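Local coordinates for protein endo-beta-1,4-glucanase (Bacillus licheniformis, PDB 2JEN) that hydrolyses beta-1,4-glucosidic links in xyloglucan of plant cell walls and probably also acts as a cellulase, at residues K45-A55 with V86-H97; I177-G187 with N198-A206. The protein carries 1 engineered substitution. All blocks are in the same frame, centred on the assembly; numbering follows the deposited sequence. Where two conformers were deposited one is given.

Contact 1. Residues K45-A55 with V86-H97; sequences KYYIFNNVWGA and VKAYPSIVSGWH. With GLC (alpha-D-glucopyranose), chain B; XYS (alpha-D-xylopyranose), chain C; GLC (alpha-D-glucopyranose), chain D.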
loop_
_atom_site.group_PDB
_atom_site.type_symbol
_atom_site.label_atom_id
_atom_site.label_comp_id
_atom_site.label_asym_id
_atom_site.label_seq_id
_atom_site.Cartn_x
_atom_site.Cartn_y
_atom_site.Cartn_z
ATOM N N LYS A 45 20.858 -17.385 -14.836
ATOM C CA LYS A 45 22.018 -16.669 -15.405
ATOM C C LYS A 45 21.970 -15.191 -15.043
ATOM O O LYS A 45 23.002 -14.548 -14.912
ATOM C CB LYS A 45 22.010 -16.805 -16.931
ATOM C CG LYS A 45 23.250 -16.247 -17.625
ATOM C CD LYS A 45 23.093 -16.352 -19.143
ATOM C CE LYS A 45 24.218 -15.598 -19.848
ATOM N NZ LYS A 45 24.114 -15.611 -21.336
ATOM N N TYR A 46 20.767 -14.676 -14.871
ATOM C CA TYR A 46 20.567 -13.262 -14.532
ATOM C C TYR A 46 19.645 -13.144 -13.357
ATOM O O TYR A 46 18.837 -14.034 -13.085
ATOM C CB TYR A 46 19.909 -12.522 -15.694
ATOM C CG TYR A 46 20.521 -12.726 -17.062
ATOM C CD1 TYR A 46 21.853 -12.430 -17.327
ATOM C CD2 TYR A 46 19.748 -13.181 -18.108
ATOM C CE1 TYR A 46 22.377 -12.588 -18.615
ATOM C CE2 TYR A 46 20.257 -13.348 -19.365
ATOM C CZ TYR A 46 21.569 -13.044 -19.615
ATOM O OH TYR A 46 22.082 -13.206 -20.895
ATOM N N TYR A 47 19.694 -11.990 -12.706
ATOM C CA TYR A 47 18.565 -11.587 -11.834
ATOM C C TYR A 47 18.342 -10.123 -11.912
ATOM O O TYR A 47 19.272 -9.334 -12.066
ATOM C CB TYR A 47 18.759 -12.022 -10.371
ATOM C CG TYR A 47 20.060 -11.609 -9.707
ATOM C CD1 TYR A 47 21.195 -12.397 -9.805
ATOM C CD2 TYR A 47 20.143 -10.441 -8.935
ATOM C CE1 TYR A 47 22.362 -12.022 -9.156
ATOM C CE2 TYR A 47 21.330 -10.099 -8.279
ATOM C CZ TYR A 47 22.436 -10.879 -8.419
ATOM O OH TYR A 47 23.593 -10.551 -7.738
ATOM N N ILE A 48 17.080 -9.745 -11.831
ATOM C CA ILE A 48 16.704 -8.365 -11.590
ATOM C C ILE A 48 16.903 -8.154 -10.089
ATOM O O ILE A 48 16.504 -8.978 -9.278
ATOM C CB ILE A 48 15.245 -8.042 -12.022
ATOM C CG1 ILE A 48 14.899 -8.657 -13.397
ATOM C CG2 ILE A 48 15.027 -6.553 -12.004
ATOM C CD1 ILE A 48 13.458 -8.462 -13.829
ATOM N N PHE A 49 17.500 -7.036 -9.757
ATOM C CA PHE A 49 17.945 -6.752 -8.393
ATOM C C PHE A 49 17.401 -5.408 -7.904
ATOM O O PHE A 49 17.618 -4.369 -8.532
ATOM C CB PHE A 49 19.486 -6.710 -8.405
ATOM C CG PHE A 49 20.153 -6.578 -7.052
ATOM C CD1 PHE A 49 19.655 -7.195 -5.916
ATOM C CD2 PHE A 49 21.338 -5.892 -6.954
ATOM C CE1 PHE A 49 20.320 -7.085 -4.697
ATOM C CE2 PHE A 49 21.974 -5.770 -5.730
ATOM C CZ PHE A 49 21.479 -6.368 -4.620
ATOM N N ASN A 50 16.655 -5.439 -6.797
ATOM C CA ASN A 50 16.040 -4.241 -6.235
ATOM C C ASN A 50 17.075 -3.525 -5.389
ATOM O O ASN A 50 17.001 -3.449 -4.147
ATOM C CB ASN A 50 14.770 -4.590 -5.447
ATOM C CG ASN A 50 13.825 -3.424 -5.362
ATOM O OD1 ASN A 50 13.869 -2.537 -6.229
ATOM N ND2 ASN A 50 12.887 -3.453 -4.437
ATOM N N ASN A 51 18.085 -2.972 -6.077
ATOM C CA ASN A 51 19.276 -2.392 -5.451
ATOM C C ASN A 51 18.997 -0.971 -5.012
ATOM O O ASN A 51 18.756 -0.115 -5.855
ATOM C CB ASN A 51 20.427 -2.432 -6.462
ATOM C CG ASN A 51 21.711 -1.863 -5.956
ATOM O OD1 ASN A 51 21.738 -1.138 -5.001
ATOM N ND2 ASN A 51 22.791 -2.188 -6.646
ATOM N N VAL A 52 18.992 -0.750 -3.692
ATOM C CA VAL A 52 18.691 0.529 -3.097
ATOM C C VAL A 52 19.873 1.026 -2.259
ATOM O O VAL A 52 19.695 1.562 -1.166
ATOM C CB VAL A 52 17.371 0.499 -2.301
ATOM C CG1 VAL A 52 16.212 0.222 -3.261
ATOM C CG2 VAL A 52 17.363 -0.529 -1.161
ATOM N N TRP A 53 21.083 0.940 -2.822
ATOM C CA TRP A 53 22.283 1.127 -2.040
ATOM C C TRP A 53 22.452 2.518 -1.434
ATOM O O TRP A 53 23.156 2.673 -0.434
ATOM C CB TRP A 53 23.524 0.811 -2.847
ATOM C CG TRP A 53 23.900 1.715 -3.971
ATOM C CD1 TRP A 53 23.525 1.606 -5.292
ATOM C CD2 TRP A 53 24.811 2.816 -3.913
ATOM N NE1 TRP A 53 24.154 2.577 -6.037
ATOM C CE2 TRP A 53 24.952 3.308 -5.216
ATOM C CE3 TRP A 53 25.562 3.387 -2.884
ATOM C CZ2 TRP A 53 25.792 4.370 -5.529
ATOM C CZ3 TRP A 53 26.389 4.462 -3.189
ATOM C CH2 TRP A 53 26.474 4.941 -4.503
ATOM N N GLY A 54 21.825 3.521 -2.022
ATOM C CA GLY A 54 21.979 4.909 -1.612
ATOM C C GLY A 54 20.825 5.468 -0.828
ATOM O O GLY A 54 20.686 6.676 -0.715
ATOM N N ALA A 55 19.965 4.598 -0.297
ATOM C CA ALA A 55 18.679 5.024 0.266
ATOM C C ALA A 55 18.659 5.337 1.749
ATOM O O ALA A 55 17.635 5.792 2.256
ATOM C CB ALA A 55 17.660 3.948 -0.030
ATOM N N VAL A 86 23.432 9.169 -5.725
ATOM C CA VAL A 86 22.683 8.051 -6.279
ATOM C C VAL A 86 21.897 7.370 -5.154
ATOM O O VAL A 86 22.495 6.979 -4.154
ATOM C CB VAL A 86 23.626 7.034 -6.957
ATOM C CG1 VAL A 86 22.842 5.796 -7.411
ATOM C CG2 VAL A 86 24.351 7.662 -8.148
ATOM N N LYS A 87 20.565 7.297 -5.300
ATOM C CA LYS A 87 19.744 6.647 -4.294
ATOM C C LYS A 87 19.655 5.144 -4.486
ATOM O O LYS A 87 19.555 4.394 -3.511
ATOM C CB LYS A 87 18.329 7.209 -4.275
ATOM C CG LYS A 87 18.249 8.750 -4.144
ATOM C CD LYS A 87 19.122 9.318 -3.044
ATOM C CE LYS A 87 18.974 10.846 -2.877
ATOM N NZ LYS A 87 19.475 11.601 -4.089
ATOM N N ALA A 88 19.662 4.722 -5.747
ATOM C CA ALA A 88 19.343 3.345 -6.088
ATOM C C ALA A 88 19.874 3.027 -7.478
ATOM O O ALA A 88 20.061 3.948 -8.298
ATOM C CB ALA A 88 17.800 3.147 -6.047
ATOM N N TYR A 89 20.093 1.730 -7.737
ATOM C CA TYR A 89 20.462 1.243 -9.057
ATOM C C TYR A 89 19.695 -0.055 -9.308
ATOM O O TYR A 89 20.286 -1.137 -9.404
ATOM C CB TYR A 89 21.965 1.030 -9.130
ATOM C CG TYR A 89 22.524 0.546 -10.469
ATOM C CD1 TYR A 89 22.326 1.259 -11.655
ATOM C CD2 TYR A 89 23.222 -0.642 -10.567
ATOM C CE1 TYR A 89 22.885 0.855 -12.862
ATOM C CE2 TYR A 89 23.773 -1.067 -11.766
ATOM C CZ TYR A 89 23.538 -0.353 -12.923
ATOM O OH TYR A 89 24.126 -0.780 -14.088
ATOM N N PRO A 90 18.367 0.041 -9.422
ATOM C CA PRO A 90 17.626 -1.141 -9.885
ATOM C C PRO A 90 18.233 -1.568 -11.219
ATOM O O PRO A 90 18.559 -0.725 -12.065
ATOM C CB PRO A 90 16.178 -0.626 -10.052
ATOM C CG PRO A 90 16.347 0.894 -10.232
ATOM C CD PRO A 90 17.530 1.242 -9.342
ATOM N N SER A 91 18.402 -2.870 -11.402
ATOM C CA SER A 91 19.277 -3.360 -12.436
ATOM C C SER A 91 19.083 -4.832 -12.674
ATOM O O SER A 91 18.492 -5.548 -11.857
ATOM C CB SER A 91 20.722 -3.089 -12.026
ATOM O OG SER A 91 20.939 -3.470 -10.677
ATOM N N ILE A 92 19.574 -5.279 -13.837
ATOM C CA ILE A 92 19.816 -6.691 -14.104
ATOM C C ILE A 92 21.287 -6.974 -13.884
ATOM O O ILE A 92 22.127 -6.239 -14.387
ATOM C CB ILE A 92 19.419 -7.088 -15.535
ATOM C CG1 ILE A 92 17.972 -6.717 -15.814
ATOM C CG2 ILE A 92 19.701 -8.572 -15.760
ATOM C CD1 ILE A 92 17.586 -6.809 -17.328
ATOM N N VAL A 93 21.585 -8.074 -13.195
ATOM C CA VAL A 93 22.958 -8.517 -12.887
ATOM C C VAL A 93 23.214 -9.779 -13.660
ATOM O O VAL A 93 22.471 -10.751 -13.532
ATOM C CB VAL A 93 23.160 -8.747 -11.368
ATOM C CG1 VAL A 93 24.526 -9.359 -11.041
ATOM C CG2 VAL A 93 22.944 -7.455 -10.610
ATOM N N SER A 94 24.356 -9.843 -14.346
ATOM C CA SER A 94 25.027 -11.082 -14.737
ATOM C C SER A 94 26.386 -11.176 -14.111
ATOM O O SER A 94 27.153 -10.234 -14.221
ATOM C CB SER A 94 25.152 -11.113 -16.262
ATOM O OG SER A 94 25.573 -12.415 -16.648
ATOM N N GLY A 95 26.688 -12.283 -13.458
ATOM C CA GLY A 95 27.946 -12.459 -12.779
ATOM C C GLY A 95 27.858 -12.217 -11.313
ATOM O O GLY A 95 26.957 -12.722 -10.631
ATOM N N TRP A 96 28.827 -11.465 -10.811
ATOM C CA TRP A 96 28.988 -11.200 -9.390
ATOM C C TRP A 96 28.317 -9.876 -8.965
ATOM O O TRP A 96 28.276 -8.918 -9.724
ATOM C CB TRP A 96 30.501 -11.164 -9.075
ATOM C CG TRP A 96 30.920 -10.657 -7.743
ATOM C CD1 TRP A 96 31.224 -11.393 -6.653
ATOM C CD2 TRP A 96 31.182 -9.286 -7.390
ATOM N NE1 TRP A 96 31.608 -10.589 -5.621
ATOM C CE2 TRP A 96 31.590 -9.281 -6.040
ATOM C CE3 TRP A 96 31.057 -8.067 -8.062
ATOM C CZ2 TRP A 96 31.938 -8.111 -5.371
ATOM C CZ3 TRP A 96 31.344 -6.903 -7.398
ATOM C CH2 TRP A 96 31.785 -6.927 -6.066
ATOM N N HIS A 97 27.829 -9.788 -7.725
ATOM C CA HIS A 97 27.485 -8.485 -7.152
ATOM C C HIS A 97 27.521 -8.569 -5.631
ATOM O O HIS A 97 26.510 -8.791 -4.976
ATOM C CB HIS A 97 26.123 -7.968 -7.609
ATOM C CG HIS A 97 25.897 -6.551 -7.193
ATOM N ND1 HIS A 97 26.201 -5.493 -8.021
ATOM C CD2 HIS A 97 25.521 -6.021 -6.005
ATOM C CE1 HIS A 97 25.990 -4.367 -7.355
ATOM N NE2 HIS A 97 25.578 -4.658 -6.128
HETATM C C1 GLC B . 27.241 0.568 -6.241
HETATM C C2 GLC B . 26.617 -0.803 -6.075
HETATM C C3 GLC B . 26.289 -1.069 -4.627
HETATM C C4 GLC B . 27.568 -0.880 -3.814
HETATM C C5 GLC B . 28.116 0.539 -4.042
HETATM C C6 GLC B . 29.470 0.671 -3.329
HETATM O O2 GLC B . 25.463 -0.994 -6.894
HETATM O O3 GLC B . 25.678 -2.367 -4.517
HETATM O O4 GLC B . 27.341 -1.027 -2.442
HETATM O O5 GLC B . 28.404 0.688 -5.419
HETATM O O6 GLC B . 29.371 1.530 -2.215
HETATM C C1 XYS C . 23.854 -2.944 -0.714
HETATM C C2 XYS C . 22.838 -2.609 0.371
HETATM C C3 XYS C . 21.418 -3.013 -0.044
HETATM C C4 XYS C . 21.184 -2.548 -1.486
HETATM C C5 XYS C . 22.278 -2.968 -2.478
HETATM O O2 XYS C . 23.192 -3.320 1.569
HETATM O O3 XYS C . 20.369 -2.498 0.803
HETATM O O4 XYS C . 19.906 -2.939 -1.915
HETATM O O5 XYS C . 23.499 -2.531 -1.994
HETATM C C1 GLC D . 29.169 3.525 -10.180
HETATM C C2 GLC D . 29.758 3.414 -8.776
HETATM C C3 GLC D . 29.396 2.067 -8.209
HETATM C C4 GLC D . 27.876 1.974 -8.117
HETATM C C5 GLC D . 27.370 2.143 -9.556
HETATM C C6 GLC D . 25.865 1.903 -9.730
HETATM O O1 GLC D . 29.506 4.722 -10.823
HETATM O O2 GLC D . 31.165 3.477 -8.698
HETATM O O3 GLC D . 30.129 1.970 -6.987
HETATM O O4 GLC D . 27.482 0.701 -7.656
HETATM O O5 GLC D . 27.755 3.425 -10.029
HETATM O O6 GLC D . 25.099 2.717 -8.868
HETATM O O HOH W 1 25.621 -12.380 -8.253
HETATM O O HOH W 2 23.724 -9.329 -4.664
HETATM O O HOH W 3 23.169 -3.890 -9.068
#

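Contact 2. Residues I177-G187 with N198-A206; sequences IGGHSWKVYKG and NVFSFIRTA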
loop_
_atom_site.group_PDB
_atom_site.type_symbol
_atom_site.label_atom_id
_atom_site.label_comp_id
_atom_site.label_asym_id
_atom_site.label_seq_id
_atom_site.Cartn_x
_atom_site.Cartn_y
_atom_site.Cartn_z
ATOM N N ILE A 177 33.391 4.390 -30.346
ATOM C CA ILE A 177 33.622 2.979 -30.075
ATOM C C ILE A 177 32.350 2.238 -30.383
ATOM O O ILE A 177 31.245 2.638 -29.936
ATOM C CB ILE A 177 34.000 2.746 -28.591
ATOM C CG1 ILE A 177 35.305 3.449 -28.212
ATOM C CG2 ILE A 177 34.093 1.239 -28.288
ATOM C CD1 ILE A 177 35.664 3.352 -26.720
ATOM N N GLY A 178 32.467 1.154 -31.131
ATOM C CA GLY A 178 31.325 0.270 -31.392
ATOM C C GLY A 178 30.240 0.907 -32.247
ATOM O O GLY A 178 29.073 0.441 -32.244
ATOM N N GLY A 179 30.587 1.964 -32.990
ATOM C CA GLY A 179 29.615 2.679 -33.796
ATOM C C GLY A 179 28.808 3.774 -33.120
ATOM O O GLY A 179 27.824 4.291 -33.688
ATOM N N HIS A 180 29.196 4.104 -31.884
ATOM C CA HIS A 180 28.561 5.152 -31.093
ATOM C C HIS A 180 29.642 6.135 -30.631
ATOM O O HIS A 180 30.793 5.748 -30.425
ATOM C CB HIS A 180 27.904 4.555 -29.837
ATOM C CG HIS A 180 26.843 3.524 -30.097
ATOM N ND1 HIS A 180 25.501 3.817 -30.023
ATOM C CD2 HIS A 180 26.928 2.216 -30.428
ATOM C CE1 HIS A 180 24.805 2.723 -30.277
ATOM N NE2 HIS A 180 25.642 1.734 -30.525
ATOM N N SER A 181 29.231 7.371 -30.394
ATOM C CA SER A 181 30.110 8.379 -29.782
ATOM C C SER A 181 29.852 8.499 -28.290
ATOM O O SER A 181 28.701 8.613 -27.865
ATOM C CB SER A 181 29.901 9.732 -30.422
ATOM O OG SER A 181 30.300 9.628 -31.794
ATOM N N TRP A 182 30.931 8.580 -27.513
ATOM C CA TRP A 182 30.899 8.552 -26.052
ATOM C C TRP A 182 31.783 9.645 -25.492
ATOM O O TRP A 182 32.944 9.784 -25.885
ATOM C CB TRP A 182 31.455 7.225 -25.532
ATOM C CG TRP A 182 30.861 5.996 -26.168
ATOM C CD1 TRP A 182 31.389 5.315 -27.192
ATOM C CD2 TRP A 182 29.641 5.343 -25.833
ATOM N NE1 TRP A 182 30.589 4.276 -27.548
ATOM C CE2 TRP A 182 29.505 4.257 -26.712
ATOM C CE3 TRP A 182 28.650 5.563 -24.858
ATOM C CZ2 TRP A 182 28.387 3.408 -26.684
ATOM C CZ3 TRP A 182 27.556 4.734 -24.833
ATOM C CH2 TRP A 182 27.438 3.647 -25.704
ATOM N N LYS A 183 31.269 10.379 -24.516
ATOM C CA LYS A 183 32.113 11.245 -23.681
ATOM C C LYS A 183 32.717 10.375 -22.581
ATOM O O LYS A 183 31.998 9.674 -21.880
ATOM C CB LYS A 183 31.283 12.371 -23.071
ATOM C CG LYS A 183 30.641 13.250 -24.104
ATOM C CD LYS A 183 29.652 14.218 -23.458
ATOM C CE LYS A 183 28.281 13.484 -23.068
ATOM N NZ LYS A 183 27.199 14.442 -22.603
ATOM N N VAL A 184 34.026 10.397 -22.441
ATOM C CA VAL A 184 34.770 9.544 -21.530
ATOM C C VAL A 184 35.176 10.333 -20.296
ATOM O O VAL A 184 35.660 11.462 -20.421
ATOM C CB VAL A 184 36.041 8.976 -22.186
ATOM C CG1 VAL A 184 36.847 8.121 -21.219
ATOM C CG2 VAL A 184 35.719 8.270 -23.495
ATOM N N TYR A 185 34.942 9.767 -19.122
ATOM C CA TYR A 185 35.295 10.330 -17.833
ATOM C C TYR A 185 36.102 9.344 -17.014
ATOM O O TYR A 185 35.907 8.114 -17.109
ATOM C CB TYR A 185 34.042 10.688 -17.045
ATOM C CG TYR A 185 33.203 11.733 -17.730
ATOM C CD1 TYR A 185 32.386 11.408 -18.795
ATOM C CD2 TYR A 185 33.171 13.049 -17.268
ATOM C CE1 TYR A 185 31.608 12.365 -19.425
ATOM C CE2 TYR A 185 32.376 14.013 -17.907
ATOM C CZ TYR A 185 31.631 13.650 -18.976
ATOM O OH TYR A 185 30.822 14.606 -19.615
ATOM N N LYS A 186 36.996 9.859 -16.178
ATOM C CA LYS A 186 37.848 9.033 -15.316
ATOM C C LYS A 186 37.837 9.614 -13.909
ATOM O O LYS A 186 38.151 10.781 -13.712
ATOM C CB LYS A 186 39.275 8.969 -15.871
ATOM C CG LYS A 186 40.229 8.137 -15.023
ATOM C CD LYS A 186 41.615 8.096 -15.642
ATOM C CE LYS A 186 42.579 7.145 -14.959
ATOM N NZ LYS A 186 42.885 7.470 -13.533
ATOM N N GLY A 187 37.485 8.787 -12.938
ATOM C CA GLY A 187 37.516 9.130 -11.542
ATOM C C GLY A 187 37.902 7.961 -10.683
ATOM O O GLY A 187 38.280 6.910 -11.178
ATOM N N ASN A 198 38.814 2.562 -9.503
ATOM C CA ASN A 198 38.694 3.467 -10.632
ATOM C C ASN A 198 37.298 3.376 -11.198
ATOM O O ASN A 198 36.703 2.290 -11.198
ATOM C CB ASN A 198 39.708 3.088 -11.680
ATOM C CG ASN A 198 41.113 3.091 -11.125
ATOM O OD1 ASN A 198 41.563 4.131 -10.637
ATOM N ND2 ASN A 198 41.765 1.931 -11.095
ATOM N N VAL A 199 36.798 4.490 -11.751
ATOM C CA VAL A 199 35.537 4.465 -12.471
ATOM C C VAL A 199 35.747 5.185 -13.805
ATOM O O VAL A 199 36.136 6.359 -13.859
ATOM C CB VAL A 199 34.360 5.035 -11.628
ATOM C CG1 VAL A 199 34.622 6.441 -11.089
ATOM C CG2 VAL A 199 33.042 4.919 -12.440
ATOM N N PHE A 200 35.462 4.456 -14.869
ATOM C CA PHE A 200 35.566 4.923 -16.210
ATOM C C PHE A 200 34.169 4.946 -16.813
ATOM O O PHE A 200 33.534 3.873 -16.903
ATOM C CB PHE A 200 36.442 3.999 -17.053
ATOM C CG PHE A 200 37.798 3.731 -16.455
ATOM C CD1 PHE A 200 38.831 4.617 -16.638
ATOM C CD2 PHE A 200 38.043 2.563 -15.758
ATOM C CE1 PHE A 200 40.073 4.347 -16.092
ATOM C CE2 PHE A 200 39.289 2.275 -15.244
ATOM C CZ PHE A 200 40.324 3.182 -15.423
ATOM N N SER A 201 33.688 6.126 -17.139
ATOM C CA SER A 201 32.307 6.284 -17.647
ATOM C C SER A 201 32.321 6.738 -19.078
ATOM O O SER A 201 33.040 7.664 -19.433
ATOM C CB SER A 201 31.496 7.287 -16.815
ATOM O OG SER A 201 31.492 6.914 -15.435
ATOM N N PHE A 202 31.507 6.085 -19.885
ATOM C CA PHE A 202 31.274 6.385 -21.287
ATOM C C PHE A 202 29.821 6.830 -21.440
ATOM O O PHE A 202 28.920 6.037 -21.203
ATOM C CB PHE A 202 31.497 5.125 -22.130
ATOM C CG PHE A 202 32.897 4.609 -22.097
ATOM C CD1 PHE A 202 33.352 3.836 -21.030
ATOM C CD2 PHE A 202 33.808 4.931 -23.112
ATOM C CE1 PHE A 202 34.668 3.388 -20.972
ATOM C CE2 PHE A 202 35.114 4.449 -23.058
ATOM C CZ PHE A 202 35.560 3.705 -22.015
ATOM N N ILE A 203 29.613 8.107 -21.746
ATOM C CA ILE A 203 28.264 8.678 -21.828
ATOM C C ILE A 203 27.911 8.960 -23.269
ATOM O O ILE A 203 28.561 9.771 -23.938
ATOM C CB ILE A 203 28.096 9.937 -20.946
ATOM C CG1 ILE A 203 28.258 9.541 -19.478
ATOM C CG2 ILE A 203 26.709 10.645 -21.203
ATOM C CD1 ILE A 203 28.114 10.662 -18.504
ATOM N N ARG A 204 26.914 8.285 -23.784
ATOM C CA ARG A 204 26.587 8.462 -25.202
ATOM C C ARG A 204 26.265 9.890 -25.468
ATOM O O ARG A 204 25.650 10.547 -24.660
ATOM C CB ARG A 204 25.440 7.528 -25.626
ATOM C CG ARG A 204 25.407 7.289 -27.129
ATOM C CD ARG A 204 24.292 6.306 -27.467
ATOM N NE ARG A 204 24.208 6.034 -28.918
ATOM C CZ ARG A 204 23.476 6.717 -29.786
ATOM N NH1 ARG A 204 22.737 7.745 -29.452
ATOM N NH2 ARG A 204 23.509 6.345 -31.082
ATOM N N THR A 205 26.693 10.434 -26.630
ATOM C CA THR A 205 26.519 11.875 -26.846
ATOM C C THR A 205 25.074 12.278 -27.045
ATOM O O THR A 205 24.730 13.445 -26.810
ATOM C CB THR A 205 27.367 12.387 -28.027
ATOM O OG1 THR A 205 27.062 11.619 -29.185
ATOM C CG2 THR A 205 28.862 12.234 -27.717
ATOM N N ALA A 206 24.211 11.304 -27.377
ATOM C CA ALA A 206 22.751 11.481 -27.375
ATOM C C ALA A 206 22.177 10.196 -26.800
ATOM O O ALA A 206 22.786 9.148 -26.905
ATOM C CB ALA A 206 22.225 11.716 -28.787
HETATM O O HOH W 4 25.513 5.603 -33.162
HETATM O O HOH W 5 26.504 15.064 -25.407
HETATM O O HOH W 6 40.863 6.398 -12.061
#

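Contact 1. Residues K45-A55 with V86-H97
The carbonyl oxygen S91 O takes the amide F49 N at 2.8 Å, while the CA of I48 approaches the same oxygen at 3.3 Å. An amide hydrogen bond backed by a weaker CA-H...O contact recurs where strands 46-49 and 91-95 run antiparallel in the beta-jelly roll of family 12, whose concave sheet binds the glycan. I48 and I92 lie on the face turned from the sugars, I48 against I65 of the second sheet. On the sugar side, Y47 lies alongside V93; its CG sits between the backbone N and carbonyl carbon (chi1 53°), which brings the ring over V93, with V93 CB 3.9 Å from the centroid of the Y47 ring in a CH-pi contact. Farther along, F49 offers its edge to the face of H97 in an offset T-shaped pair, planes 64° apart. H97 is held from both ends: ND1 bonds to E239, and NE2 donates to O3 of the chain B glucose (2.8 Å). The neighbouring O2 of that sugar receives N51 ND2 (2.9 Å), whose amide also gives a bond to a water that donates to S91 OG. The xylose is held by V52 N, which donates almost straight to its O4. Beyond the strands W53 serves as a platform: C1 of the chain B glucose lies over one ring face and V86 O over the opposite one, with CZ2 packing 3.7 Å from V86 CB. The indole nitrogen is engaged too, W53 NE1 reaching O6 of the chain D glucose at 3.0 Å.

Contact 2. Residues I177-G187 with N198-A206
R204 NE donates to H180 ND1 over 2.8 Å, almost straight at 172°, the nitrogen lying at the edge of the imidazole while the ring and guanidinium planes stand 73° apart. This pair joins the open end of an antiparallel beta hairpin, strands 180-192 and 195-204, in the family 12 jelly roll. The arginine chain runs extended from CG to NE with CG opposite the backbone N (chi1 -159°), and on its way crosses W182: CG lies over one face of the indole, and CB is 3.6 Å from W182 CZ3. W182 in turn is fixed at its edge, NE1 donating in the ring plane to I177 O at 3.0 Å. That carbonyl also accepts H180 N, closing the type I' turn whose positive phi angles fall on G178 and G179. Beside W182, F202 packs against I177 CD1 through CE2 (3.9 Å) and along V184, and both W182 and F202 meet F218 of helix 215-225 edge-to-face. The other face of the hairpin, with Y185, S201 and I203, lies against P167, and V199 there approaches a bound glucose. Between the faces the backbone ladder is regular, as in K183 N to I203 O at 2.8 Å. At the far end of R204, NH1 donates to A206 O (2.9 Å), nearly in the guanidinium plane though well above that carbonyl's plane.

In the fold
Both contacts pair antiparallel strands of the same curved mixed sheet, yet their centres lie about 21 Å apart and their nearest atoms about 10 Å. Contact 1 is buried near the middle of the chain and joins strands separated by some forty residues; some of its polar side chains, N51, W53 and H97, bond sugar hydroxyls, and the faces of W53 and Y89 carry sugar. Contact 2, a local hairpin farther out and only partly buried, has as its main polar side-chain link across the strands an arginine-histidine bond, and uses its aromatic rings mainly to pack under helix 215-225. It too borders the glycan, but chiefly through the aliphatic V199, so one sheet serves binding and packing differently along its width.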